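Probable LacI-family transcriptional regulator (Corynebacterium glutamicum ATCC 13032, PDB 3BIL) probably binds cis-regulatory DNA as a LacI-family transcription factor. Local coordinates at residues I127-E132 / V151-P156. Numbering follows the deposited sequence.
Sequences ICVPNE and VDRELP
At the C-terminal ends of the neighbouring parallel strands 126-128 and 148-151, in the N-terminal lobe of the periplasmic-binding-protein-like domain, Cys128 and Val151 make the backbone hydrogen bond that joins these two segments. Val151 N donates to Cys128 O at 2.8 Å with an N-H...O angle of 150°. Beside this bond the side chains close the core: Ile127 CG2, anti to its own backbone nitrogen, meets Val151 CG2 at 3.6 Å, and helix 296-308 covers the pair through Val304 and Ala303. Val129 CG2 lies against the carbonyl of Val151 in van der Waals contact, 3.4 Å from Val151 O. The same oxygen accepts the backbone N-H of Arg153 (N to O 2.7 Å), closing a classic gamma turn with Asp152, at a positive phi of 69°, in its middle.

Beyond the strands the two chains keep company through side chains. The ring of Pro130 lies against the backbone of Arg153, Pro130 CG standing 3.3 Å from Arg153 O, while Pro130 CB reaches Leu155 CD2. In Arg153, CG lies anti to the carbonyl carbon and beside the backbone N (chi1 -71°), which starts an extended chain whose methylenes slide past Val129, CD lying 3.8 Å from Val129 CG1. Its NH1 forms a salt bridge with Glu106. Farther on, the Glu132 side chain passes obliquely across Pro156, CG 3.8 Å from Pro156 CD, and its carboxylate pairs with Arg200 of helix 197-212.

One backbone bond thus aligns the strand ends, and apolar side-chain contacts carry the pairing into the loops. The salt bridges to Glu106 and Arg200 probably balance the charges of Arg153 and Glu132. Because helix 197-212 follows strand 187-190 of the other lobe, Glu132 with Arg200, and Glu154 N with Ser197, link these loops across the interlobe cleft.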
loop_
_atom_site.group_PDB
_atom_site.type_symbol
_atom_site.label_atom_id
_atom_site.label_comp_id
_atom_site.label_asym_id
_atom_site.label_seq_id
_atom_site.Cartn_x
_atom_site.Cartn_y
_atom_site.Cartn_z
ATOM N N ILE A 127 0.690 13.342 -15.661
ATOM C CA ILE A 127 1.277 12.008 -15.798
ATOM C C ILE A 127 0.207 11.027 -15.414
ATOM O O ILE A 127 -0.432 11.164 -14.365
ATOM C CB ILE A 127 2.467 11.805 -14.898
ATOM C CG1 ILE A 127 3.661 12.593 -15.430
ATOM C CG2 ILE A 127 2.796 10.320 -14.806
ATOM C CD1 ILE A 127 4.809 12.725 -14.447
ATOM N N CYS A 128 0.015 10.023 -16.254
ATOM C CA CYS A 128 -1.215 9.259 -16.172
ATOM C C CYS A 128 -1.119 7.796 -16.638
ATOM O O CYS A 128 -0.355 7.478 -17.558
ATOM C CB CYS A 128 -2.270 10.022 -16.955
ATOM S SG CYS A 128 -3.540 9.014 -17.570
ATOM N N VAL A 129 -1.893 6.917 -15.989
ATOM C CA VAL A 129 -2.001 5.494 -16.366
ATOM C C VAL A 129 -3.310 5.296 -17.101
ATOM O O VAL A 129 -4.350 5.127 -16.476
ATOM C CB VAL A 129 -1.948 4.509 -15.158
ATOM C CG1 VAL A 129 -2.071 3.082 -15.643
ATOM C CG2 VAL A 129 -0.661 4.669 -14.355
ATOM N N PRO A 130 -3.260 5.284 -18.436
ATOM C CA PRO A 130 -4.450 5.320 -19.267
ATOM C C PRO A 130 -5.300 4.076 -19.150
ATOM O O PRO A 130 -4.773 2.970 -19.237
ATOM C CB PRO A 130 -3.878 5.366 -20.680
ATOM C CG PRO A 130 -2.548 4.723 -20.566
ATOM C CD PRO A 130 -2.031 5.190 -19.242
ATOM N N ASN A 131 -6.604 4.265 -18.940
ATOM C CA ASN A 131 -7.608 3.254 -19.273
ATOM C C ASN A 131 -7.782 3.299 -20.792
ATOM O O ASN A 131 -7.788 4.387 -21.379
ATOM C CB ASN A 131 -8.934 3.577 -18.587
ATOM C CG ASN A 131 -9.838 2.349 -18.411
ATOM O OD1 ASN A 131 -10.326 1.756 -19.386
ATOM N ND2 ASN A 131 -10.087 1.985 -17.159
ATOM N N GLU A 132 -7.901 2.147 -21.443
ATOM C CA GLU A 132 -8.054 2.134 -22.902
ATOM C C GLU A 132 -9.339 2.797 -23.380
ATOM O O GLU A 132 -9.366 3.425 -24.439
ATOM C CB GLU A 132 -7.969 0.714 -23.438
ATOM C CG GLU A 132 -6.572 0.165 -23.366
ATOM C CD GLU A 132 -6.491 -1.285 -23.770
ATOM O OE1 GLU A 132 -5.383 -1.854 -23.611
ATOM O OE2 GLU A 132 -7.516 -1.845 -24.240
ATOM N N VAL A 151 2.136 6.364 -18.293
ATOM C CA VAL A 151 3.075 5.502 -17.572
ATOM C C VAL A 151 2.524 4.126 -17.316
ATOM O O VAL A 151 1.308 3.965 -17.071
ATOM C CB VAL A 151 3.489 6.073 -16.185
ATOM C CG1 VAL A 151 4.692 6.902 -16.316
ATOM C CG2 VAL A 151 2.357 6.864 -15.537
ATOM N N ASP A 152 3.433 3.143 -17.309
ATOM C CA ASP A 152 3.096 1.744 -17.012
ATOM C C ASP A 152 2.234 1.042 -18.093
ATOM O O ASP A 152 2.602 -0.029 -18.543
ATOM C CB ASP A 152 2.436 1.609 -15.626
ATOM C CG ASP A 152 2.540 0.210 -15.071
ATOM O OD1 ASP A 152 1.486 -0.351 -14.725
ATOM O OD2 ASP A 152 3.681 -0.326 -14.979
ATOM N N ARG A 153 1.114 1.653 -18.492
ATOM C CA ARG A 153 0.230 1.122 -19.531
ATOM C C ARG A 153 0.265 1.958 -20.795
ATOM O O ARG A 153 0.391 3.177 -20.741
ATOM C CB ARG A 153 -1.202 1.047 -19.043
ATOM C CG ARG A 153 -1.413 -0.007 -18.043
ATOM C CD ARG A 153 -2.854 -0.033 -17.608
ATOM N NE ARG A 153 -3.021 -0.855 -16.409
ATOM C CZ ARG A 153 -4.057 -0.786 -15.579
ATOM N NH1 ARG A 153 -5.054 0.062 -15.816
ATOM N NH2 ARG A 153 -4.097 -1.571 -14.508
ATOM N N GLU A 154 0.128 1.282 -21.929
ATOM C CA GLU A 154 0.262 1.880 -23.253
ATOM C C GLU A 154 -1.100 1.930 -23.950
ATOM O O GLU A 154 -1.896 0.988 -23.848
ATOM C CB GLU A 154 1.221 1.043 -24.116
ATOM C CG GLU A 154 2.667 1.518 -24.194
ATOM C CD GLU A 154 3.310 1.313 -25.596
ATOM O OE1 GLU A 154 4.516 1.625 -25.772
ATOM O OE2 GLU A 154 2.624 0.845 -26.532
ATOM N N LEU A 155 -1.359 3.024 -24.667
ATOM C CA LEU A 155 -2.530 3.116 -25.540
ATOM C C LEU A 155 -2.388 2.105 -26.662
ATOM O O LEU A 155 -1.319 2.011 -27.259
ATOM C CB LEU A 155 -2.654 4.514 -26.134
ATOM C CG LEU A 155 -3.191 5.677 -25.297
ATOM C CD1 LEU A 155 -3.233 6.919 -26.178
ATOM C CD2 LEU A 155 -4.565 5.382 -24.696
ATOM N N PRO A 156 -3.471 1.351 -26.957
ATOM C CA PRO A 156 -3.357 0.197 -27.854
ATOM C C PRO A 156 -3.039 0.518 -29.322
ATOM O O PRO A 156 -2.774 -0.417 -30.076
ATOM C CB PRO A 156 -4.724 -0.492 -27.727
ATOM C CG PRO A 156 -5.660 0.595 -27.330
ATOM C CD PRO A 156 -4.858 1.540 -26.481
#